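Local coordinates for PfkB family carbohydrate kinase (Listeria grayi DSM 20601, PDB 4GM6), which belongs to the PfkB carbohydrate kinase family and, like its relatives, probably transfers a phosphoryl group from a nucleotide to a sugar-type substrate, at residues A76-A81 with M140-S145; M87-L92 with A100-A105; S132-H137 with G158-L163. All blocks are in the same frame, centred on the assembly; numbering follows the deposited sequence.

Interaction 1: A76-A81 with M140-S145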
loop_
_atom_site.group_PDB
_atom_site.type_symbol
_atom_site.label_atom_id
_atom_site.label_comp_id
_atom_site.label_asym_id
_atom_site.label_seq_id
_atom_site.Cartn_x
_atom_site.Cartn_y
_atom_site.Cartn_z
ATOM N N ALA C 76 7.058 22.632 -27.149
ATOM C CA ALA C 76 6.173 23.782 -27.050
ATOM C C ALA C 76 4.870 23.308 -26.391
ATOM O O ALA C 76 4.126 22.516 -26.971
ATOM C CB ALA C 76 5.913 24.367 -28.430
ATOM N N THR C 77 4.608 23.764 -25.169
ATOM C CA THR C 77 3.392 23.360 -24.474
ATOM C C THR C 77 2.903 24.419 -23.471
ATOM O O THR C 77 3.577 25.424 -23.241
ATOM C CB THR C 77 3.578 22.003 -23.770
ATOM O OG1 THR C 77 2.304 21.366 -23.624
ATOM C CG2 THR C 77 4.225 22.200 -22.397
ATOM N N VAL C 78 1.724 24.191 -22.888
ATOM C CA VAL C 78 1.146 25.136 -21.937
ATOM C C VAL C 78 0.645 24.419 -20.692
ATOM O O VAL C 78 -0.055 23.405 -20.796
ATOM C CB VAL C 78 -0.052 25.892 -22.536
ATOM C CG1 VAL C 78 -0.635 26.854 -21.504
ATOM C CG2 VAL C 78 0.351 26.625 -23.812
ATOM N N VAL C 79 0.995 24.957 -19.520
ATOM C CA VAL C 79 0.516 24.432 -18.250
ATOM C C VAL C 79 0.092 25.558 -17.304
ATOM O O VAL C 79 0.598 26.658 -17.396
ATOM C CB VAL C 79 1.601 23.602 -17.533
ATOM C CG1 VAL C 79 2.108 22.496 -18.442
ATOM C CG2 VAL C 79 2.734 24.505 -17.070
ATOM N N PRO C 80 -0.832 25.273 -16.367
ATOM C CA PRO C 80 -1.213 26.314 -15.421
ATOM C C PRO C 80 -0.103 26.555 -14.408
ATOM O O PRO C 80 0.625 25.631 -14.057
ATOM C CB PRO C 80 -2.437 25.717 -14.731
ATOM C CG PRO C 80 -2.157 24.241 -14.731
ATOM C CD PRO C 80 -1.513 23.995 -16.083
ATOM N N ALA C 81 0.026 27.794 -13.957
ATOM C CA ALA C 81 1.008 28.174 -12.951
ATOM C C ALA C 81 0.530 27.717 -11.585
ATOM O O ALA C 81 0.355 28.515 -10.680
ATOM C CB ALA C 81 1.232 29.687 -12.963
ATOM N N MET C 140 -0.064 33.497 -29.205
ATOM C CA MET C 140 1.176 33.086 -29.861
ATOM C C MET C 140 2.396 33.503 -29.038
ATOM O O MET C 140 2.959 34.577 -29.246
ATOM C CB MET C 140 1.261 33.660 -31.279
ATOM C CG MET C 140 1.924 32.713 -32.266
ATOM S SD MET C 140 3.570 32.174 -31.745
ATOM C CE MET C 140 4.538 33.595 -32.272
ATOM N N ASP C 141 2.805 32.635 -28.115
ATOM C CA ASP C 141 3.829 32.970 -27.124
ATOM C C ASP C 141 5.174 32.308 -27.392
ATOM O O ASP C 141 5.996 32.177 -26.486
ATOM C CB ASP C 141 3.338 32.602 -25.722
ATOM C CG ASP C 141 2.047 33.295 -25.373
ATOM O OD1 ASP C 141 1.919 34.483 -25.708
ATOM O OD2 ASP C 141 1.157 32.663 -24.779
ATOM N N TRP C 142 5.402 31.903 -28.635
ATOM C CA TRP C 142 6.645 31.231 -28.994
ATOM C C TRP C 142 7.422 31.970 -30.081
ATOM O O TRP C 142 6.914 32.193 -31.181
ATOM C CB TRP C 142 6.358 29.806 -29.451
ATOM C CG TRP C 142 5.796 28.949 -28.362
ATOM C CD1 TRP C 142 6.497 28.223 -27.453
ATOM C CD2 TRP C 142 4.409 28.749 -28.059
ATOM N NE1 TRP C 142 5.634 27.570 -26.602
ATOM C CE2 TRP C 142 4.345 27.880 -26.952
ATOM C CE3 TRP C 142 3.215 29.220 -28.621
ATOM C CZ2 TRP C 142 3.132 27.464 -26.393
ATOM C CZ3 TRP C 142 2.015 28.817 -28.065
ATOM C CH2 TRP C 142 1.982 27.944 -26.959
ATOM N N ASP C 143 8.660 32.340 -29.766
ATOM C CA ASP C 143 9.571 32.870 -30.764
ATOM C C ASP C 143 10.071 31.730 -31.650
ATOM O O ASP C 143 10.871 30.905 -31.216
ATOM C CB ASP C 143 10.740 33.592 -30.092
ATOM C CG ASP C 143 11.621 34.328 -31.094
ATOM O OD1 ASP C 143 12.406 33.648 -31.792
ATOM O OD2 ASP C 143 11.530 35.576 -31.185
ATOM N N LEU C 144 9.599 31.691 -32.896
ATOM C CA LEU C 144 9.841 30.542 -33.777
ATOM C C LEU C 144 11.312 30.319 -34.132
ATOM O O LEU C 144 11.788 29.184 -34.110
ATOM C CB LEU C 144 8.985 30.630 -35.047
ATOM C CG LEU C 144 7.477 30.424 -34.865
ATOM C CD1 LEU C 144 6.772 30.326 -36.211
ATOM C CD2 LEU C 144 7.196 29.188 -34.025
ATOM N N SER C 145 12.025 31.392 -34.465
ATOM C CA SER C 145 13.456 31.292 -34.745
ATOM C C SER C 145 14.207 30.608 -33.593
ATOM O O SER C 145 15.198 29.908 -33.812
ATOM C CB SER C 145 14.063 32.672 -35.067
ATOM O OG SER C 145 13.545 33.700 -34.226
#
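In the parallel part of the large mixed sheet, Ala-76 and Val-78 of strand 73-79 receive the indole of Trp-142, which comes from the loop leading into helix 144-147. The methyl of Ala-76 lies over one face of the ring, toward its rim. Ala-76 CB is 4.1 Å from the centroid of the five-membered ring of Trp-142 and 26° off its normal, a CH-pi contact. At the edge, Val-78 CG2 lies 3.8 Å from Trp-142 CH2, the two side chains crossing at roughly a right angle. In the plane of the indole, Thr-77 O comes within 3.8 Å of Trp-142 CZ2. Three consecutive strand residues thus hold one buried ring by its face and its rim. The indole nitrogen is satisfied outside this pair, by the carbonyl of Phe-101, which fixes the turn of the ring. Immediately downstream, Asp-143 is the N-cap of the helix: its OD1 accepts from Ser-145 OG at 2.7 Å and also from Glu-146 N. Met-170 of helix 165-180 and Val-103 of strand 97-104 also pack against Trp-142, which places the indole between strands 73-79 and 97-104 and helix 165-180; helix 133-136 packs separately on Val-78.

Interaction 2: M87-L92 with A100-A105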
loop_
_atom_site.group_PDB
_atom_site.type_symbol
_atom_site.label_atom_id
_atom_site.label_comp_id
_atom_site.label_asym_id
_atom_site.label_seq_id
_atom_site.Cartn_x
_atom_site.Cartn_y
_atom_site.Cartn_z
ATOM N N MET C 87 3.870 19.684 -11.720
ATOM C CA MET C 87 4.203 18.272 -11.744
ATOM C C MET C 87 4.529 17.891 -13.173
ATOM O O MET C 87 5.421 17.084 -13.441
ATOM C CB MET C 87 3.031 17.428 -11.195
ATOM C CG MET C 87 2.795 17.618 -9.689
ATOM S SD MET C 87 1.285 16.844 -9.043
ATOM C CE MET C 87 1.528 15.159 -9.538
ATOM N N ALA C 88 3.802 18.498 -14.096
ATOM C CA ALA C 88 4.014 18.251 -15.512
ATOM C C ALA C 88 5.404 18.722 -15.909
ATOM O O ALA C 88 6.100 18.047 -16.668
ATOM C CB ALA C 88 2.954 18.965 -16.333
ATOM N N VAL C 89 5.799 19.884 -15.392
ATOM C CA VAL C 89 7.106 20.467 -15.700
ATOM C C VAL C 89 8.222 19.629 -15.062
ATOM O O VAL C 89 9.230 19.329 -15.706
ATOM C CB VAL C 89 7.189 21.937 -15.240
ATOM C CG1 VAL C 89 8.578 22.518 -15.502
ATOM C CG2 VAL C 89 6.139 22.774 -15.962
ATOM N N GLU C 90 8.036 19.234 -13.805
ATOM C CA GLU C 90 9.035 18.424 -13.106
ATOM C C GLU C 90 9.240 17.052 -13.788
ATOM O O GLU C 90 10.348 16.519 -13.830
ATOM C CB GLU C 90 8.686 18.286 -11.617
ATOM C CG GLU C 90 8.508 19.633 -10.911
ATOM C CD GLU C 90 7.890 19.556 -9.505
ATOM O OE1 GLU C 90 6.788 18.970 -9.331
ATOM O OE2 GLU C 90 8.496 20.125 -8.563
ATOM N N HIS C 91 8.173 16.497 -14.337
ATOM C CA HIS C 91 8.279 15.286 -15.148
ATOM C C HIS C 91 9.204 15.504 -16.371
ATOM O O HIS C 91 10.030 14.652 -16.689
ATOM C CB HIS C 91 6.882 14.845 -15.554
ATOM C CG HIS C 91 6.837 13.888 -16.700
ATOM N ND1 HIS C 91 6.943 12.526 -16.533
ATOM C CD2 HIS C 91 6.644 14.092 -18.026
ATOM C CE1 HIS C 91 6.831 11.927 -17.707
ATOM N NE2 HIS C 91 6.647 12.855 -18.631
ATOM N N LEU C 92 9.088 16.651 -17.038
ATOM C CA LEU C 92 9.992 16.988 -18.142
ATOM C C LEU C 92 11.446 17.082 -17.678
ATOM O O LEU C 92 12.343 16.550 -18.332
ATOM C CB LEU C 92 9.566 18.293 -18.823
ATOM C CG LEU C 92 8.218 18.194 -19.538
ATOM C CD1 LEU C 92 7.747 19.543 -20.044
ATOM C CD2 LEU C 92 8.282 17.187 -20.675
ATOM N N ALA C 100 12.336 25.234 -21.711
ATOM C CA ALA C 100 12.382 26.654 -22.060
ATOM C C ALA C 100 11.147 27.154 -22.823
ATOM O O ALA C 100 10.861 28.349 -22.824
ATOM C CB ALA C 100 13.652 26.977 -22.856
ATOM N N PHE C 101 10.432 26.258 -23.496
ATOM C CA PHE C 101 9.295 26.684 -24.313
ATOM C C PHE C 101 7.949 26.259 -23.725
ATOM O O PHE C 101 6.929 26.275 -24.413
ATOM C CB PHE C 101 9.456 26.222 -25.775
ATOM C CG PHE C 101 10.688 26.773 -26.453
ATOM C CD1 PHE C 101 10.622 27.934 -27.213
ATOM C CD2 PHE C 101 11.916 26.140 -26.318
ATOM C CE1 PHE C 101 11.751 28.446 -27.825
ATOM C CE2 PHE C 101 13.051 26.651 -26.924
ATOM C CZ PHE C 101 12.967 27.805 -27.683
ATOM N N VAL C 102 7.957 25.878 -22.449
ATOM C CA VAL C 102 6.729 25.613 -21.726
ATOM C C VAL C 102 6.180 26.975 -21.325
ATOM O O VAL C 102 6.910 27.813 -20.793
ATOM C CB VAL C 102 6.969 24.758 -20.453
ATOM C CG1 VAL C 102 5.703 24.659 -19.605
ATOM C CG2 VAL C 102 7.474 23.357 -20.813
ATOM N N VAL C 103 4.903 27.210 -21.600
ATOM C CA VAL C 103 4.284 28.494 -21.270
ATOM C C VAL C 103 3.269 28.297 -20.143
ATOM O O VAL C 103 2.476 27.345 -20.175
ATOM C CB VAL C 103 3.582 29.120 -22.488
ATOM C CG1 VAL C 103 2.799 30.353 -22.065
ATOM C CG2 VAL C 103 4.593 29.478 -23.575
ATOM N N GLU C 104 3.309 29.176 -19.143
ATOM C CA GLU C 104 2.386 29.087 -18.004
ATOM C C GLU C 104 1.164 29.969 -18.251
ATOM O O GLU C 104 1.301 31.160 -18.463
ATOM C CB GLU C 104 3.069 29.547 -16.714
ATOM C CG GLU C 104 4.354 28.818 -16.364
ATOM C CD GLU C 104 4.638 28.837 -14.869
ATOM O OE1 GLU C 104 4.666 29.927 -14.278
ATOM O OE2 GLU C 104 4.831 27.757 -14.279
ATOM N N ALA C 105 -0.028 29.390 -18.226
ATOM C CA ALA C 105 -1.243 30.185 -18.402
ATOM C C ALA C 105 -2.492 29.348 -18.139
ATOM O O ALA C 105 -2.417 28.114 -18.054
ATOM C CB ALA C 105 -1.290 30.785 -19.799
#
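Val-102 of strand 97-104 divides its two methyls between Val-89 and Leu-92 of helix 83-94. The contact belongs to a beta-alpha-beta crossover: strand 73-79 leads into the helix, and the helix returns the chain to strand 97-104, the parallel neighbour and one of the two outermost strands of the large sheet within this chain. The helix packs back on both strands it connects, and on strand 97-104 one branched residue meets it.

The two partners are approached differently. Val-102 CG1, anti to its own backbone nitrogen (chi1 172°), reaches Val-89 CG2 at 4.1 Å, and these side chains pass each other at a slant. Val-102 CG2 turns to Leu-92 CD1 at 3.9 Å, and here the two side chains meet tip to tip. Leu-92 can reach that far because its chain is extended beyond CB, with chi2 at 173°. Val-89 and Leu-92 are three residues apart, so both point from the same flank of the helix, and the beta-branched Val-102 supplies one methyl for each. The backbones stay well apart, with Val-89 CA 7.9 Å from Val-102 CA, and 113 Å² is buried between 87-92 and 100-105, both sides summed.

Strand 73-79 completes the contact: Val-79 touches both Val-89 and Val-102, Thr-77 touches Val-102, and Ile-75 touches Leu-92. Another helix residue, Glu-90, forms a salt bridge with Lys-86 and packs on Ser-46 of a neighbouring subunit, so the same helix also reaches an interface of the assembly. Inside the helix, the turn that carries these side chains is tied by His-91 N to Met-87 O at 3.0 Å, while the next bond, from Leu-92 N to Ala-88 O, is weak at 3.3 Å.

Interaction 3: S132-H137 with G158-L163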
loop_
_atom_site.group_PDB
_atom_site.type_symbol
_atom_site.label_atom_id
_atom_site.label_comp_id
_atom_site.label_asym_id
_atom_site.label_seq_id
_atom_site.Cartn_x
_atom_site.Cartn_y
_atom_site.Cartn_z
ATOM N N SER C 132 -8.686 22.782 -20.320
ATOM C CA SER C 132 -7.318 22.876 -19.827
ATOM C C SER C 132 -6.631 24.146 -20.351
ATOM O O SER C 132 -7.072 24.744 -21.339
ATOM C CB SER C 132 -6.517 21.622 -20.212
ATOM O OG SER C 132 -6.242 21.607 -21.613
ATOM N N SER C 133 -5.551 24.556 -19.691
ATOM C CA SER C 133 -4.725 25.666 -20.175
ATOM C C SER C 133 -4.351 25.482 -21.644
ATOM O O SER C 133 -4.493 26.398 -22.464
ATOM C CB SER C 133 -3.453 25.789 -19.332
ATOM O OG SER C 133 -3.766 25.979 -17.957
ATOM N N PHE C 134 -3.841 24.304 -21.977
ATOM C CA PHE C 134 -3.437 24.041 -23.350
ATOM C C PHE C 134 -4.625 24.158 -24.299
ATOM O O PHE C 134 -4.551 24.828 -25.328
ATOM C CB PHE C 134 -2.805 22.662 -23.482
ATOM C CG PHE C 134 -2.111 22.452 -24.798
ATOM C CD1 PHE C 134 -0.737 22.566 -24.893
ATOM C CD2 PHE C 134 -2.837 22.168 -25.943
ATOM C CE1 PHE C 134 -0.092 22.376 -26.098
ATOM C CE2 PHE C 134 -2.201 21.980 -27.161
ATOM C CZ PHE C 134 -0.823 22.083 -27.237
ATOM N N ALA C 135 -5.728 23.510 -23.937
ATOM C CA ALA C 135 -6.918 23.508 -24.780
ATOM C C ALA C 135 -7.462 24.912 -25.019
ATOM O O ALA C 135 -7.861 25.242 -26.136
ATOM C CB ALA C 135 -7.995 22.612 -24.183
ATOM N N ARG C 136 -7.480 25.745 -23.983
ATOM C CA ARG C 136 -8.060 27.081 -24.125
ATOM C C ARG C 136 -7.069 28.141 -24.609
ATOM O O ARG C 136 -7.429 29.301 -24.797
ATOM C CB ARG C 136 -8.732 27.508 -22.817
ATOM C CG ARG C 136 -9.939 26.638 -22.493
ATOM C CD ARG C 136 -10.502 26.881 -21.106
ATOM N NE ARG C 136 -11.154 28.182 -20.996
ATOM C CZ ARG C 136 -10.648 29.203 -20.317
ATOM N NH1 ARG C 136 -9.487 29.065 -19.681
ATOM N NH2 ARG C 136 -11.300 30.354 -20.270
ATOM N N HIS C 137 -5.821 27.745 -24.823
ATOM C CA HIS C 137 -4.792 28.721 -25.147
ATOM C C HIS C 137 -5.045 29.303 -26.532
ATOM O O HIS C 137 -5.363 28.570 -27.470
ATOM C CB HIS C 137 -3.402 28.081 -25.060
ATOM C CG HIS C 137 -2.289 29.073 -24.930
ATOM N ND1 HIS C 137 -2.047 29.773 -23.766
ATOM C CD2 HIS C 137 -1.356 29.487 -25.820
ATOM C CE1 HIS C 137 -1.008 30.569 -23.943
ATOM N NE2 HIS C 137 -0.572 30.417 -25.182
ATOM N N GLY C 158 -2.197 14.149 -34.384
ATOM C CA GLY C 158 -3.581 14.546 -34.616
ATOM C C GLY C 158 -4.345 14.924 -33.358
ATOM O O GLY C 158 -5.444 15.473 -33.436
ATOM N N ILE C 159 -3.775 14.624 -32.195
ATOM C CA ILE C 159 -4.427 14.958 -30.928
ATOM C C ILE C 159 -4.424 16.466 -30.742
ATOM O O ILE C 159 -5.455 17.081 -30.443
ATOM C CB ILE C 159 -3.733 14.269 -29.738
ATOM C CG1 ILE C 159 -4.065 12.774 -29.745
ATOM C CG2 ILE C 159 -4.160 14.895 -28.421
ATOM C CD1 ILE C 159 -3.181 11.949 -28.841
ATOM N N THR C 160 -3.260 17.064 -30.963
ATOM C CA THR C 160 -3.105 18.496 -30.795
ATOM C C THR C 160 -3.959 19.309 -31.771
ATOM O O THR C 160 -4.651 20.245 -31.378
ATOM C CB THR C 160 -1.629 18.873 -30.939
ATOM O OG1 THR C 160 -0.917 18.283 -29.848
ATOM C CG2 THR C 160 -1.455 20.377 -30.915
ATOM N N ILE C 161 -3.926 18.949 -33.047
ATOM C CA ILE C 161 -4.647 19.744 -34.041
ATOM C C ILE C 161 -6.165 19.629 -33.882
ATOM O O ILE C 161 -6.911 20.450 -34.401
ATOM C CB ILE C 161 -4.236 19.368 -35.474
ATOM C CG1 ILE C 161 -4.455 17.871 -35.711
ATOM C CG2 ILE C 161 -2.789 19.756 -35.714
ATOM C CD1 ILE C 161 -4.344 17.440 -37.157
ATOM N N ALA C 162 -6.614 18.615 -33.150
ATOM C CA ALA C 162 -8.042 18.409 -32.900
ATOM C C ALA C 162 -8.562 19.281 -31.750
ATOM O O ALA C 162 -9.774 19.451 -31.584
ATOM C CB ALA C 162 -8.318 16.934 -32.598
ATOM N N LEU C 163 -7.655 19.828 -30.950
ATOM C CA LEU C 163 -8.078 20.480 -29.715
ATOM C C LEU C 163 -8.780 21.810 -29.966
ATOM O O LEU C 163 -9.721 22.179 -29.259
ATOM C CB LEU C 163 -6.899 20.633 -28.746
ATOM C CG LEU C 163 -6.359 19.314 -28.166
ATOM C CD1 LEU C 163 -5.209 19.556 -27.200
ATOM C CD2 LEU C 163 -7.460 18.516 -27.478
#
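Thr-160 OG1 has its main partner in the carboxylate of Glu-59, through OE2, with a weak second approach to the carbonyl oxygen of Ile-30. The methyl of the same side chain faces Phe-134. With OG1 beside the backbone nitrogen (chi1 -66°), Thr-160 CG2 stands anti to that nitrogen and lies 4.1 Å from Phe-134 CZ. The methyl meets the ring at its edge, near the ring plane, and the two side chains cross at about a right angle.

Leu-163, one turn further along 158-163, supplies the closer contact: its CD1 is 3.7 Å from Phe-134 CD2 and 3.9 Å from Phe-134 CE2. Its chain is fully extended at chi2 (-179°), which carries CD1 out to the phenyl group. The contact thus packs the short helical segment 133-136, next to strand 73-79, against the weakly bonded helix 158-163 that directly follows strand 153-157 of the large sheet. On its own side, Phe-134 belongs to a brief helical turn that starts at Ser-132. Ser-132 OG caps it, accepting from Ala-135 N at 3.0 Å with an N-H...O angle of 161°, and Ser-132 O accepts from Arg-136 N at 2.9 Å.

Beyond the two segments, Trp-167 stacks on the ring of Phe-134 and also donates through NE1 to Phe-134 O. Glu-32 packs on both Phe-134 and Leu-163 while its OE2 bonds to Ser-132 OG.

Between the segments carbon meets carbon, so the contact itself is apolar and nondirectional. The hydrogen bonds of Thr-160 OG1, Ser-132 OG and Phe-134 O go to partners beside it and would probably limit how these groups turn.

The three contacts form a continuous patch at one end of the large sheet. Interactions 1 and 2, with centres about 10 Å apart, involve the neighbouring strands 73-79 and 97-104, joined by a probable hydrogen bond from Val-103 N to Thr-77 O at 2.8 Å. Further along, Ala-81 CB packs 3.7 Å from Glu-104 OE1. Interaction 3 lies about 13 Å from interaction 1, centre to centre, and meets it where Val-78 CG1 packs 3.7 Å from Ser-133 CB. Interactions 2 and 3 are about 15 Å apart between centres. Helix 83-94 and the Trp-142 loop therefore brace opposite faces of the same two neighbouring strands, 73-79 and 97-104.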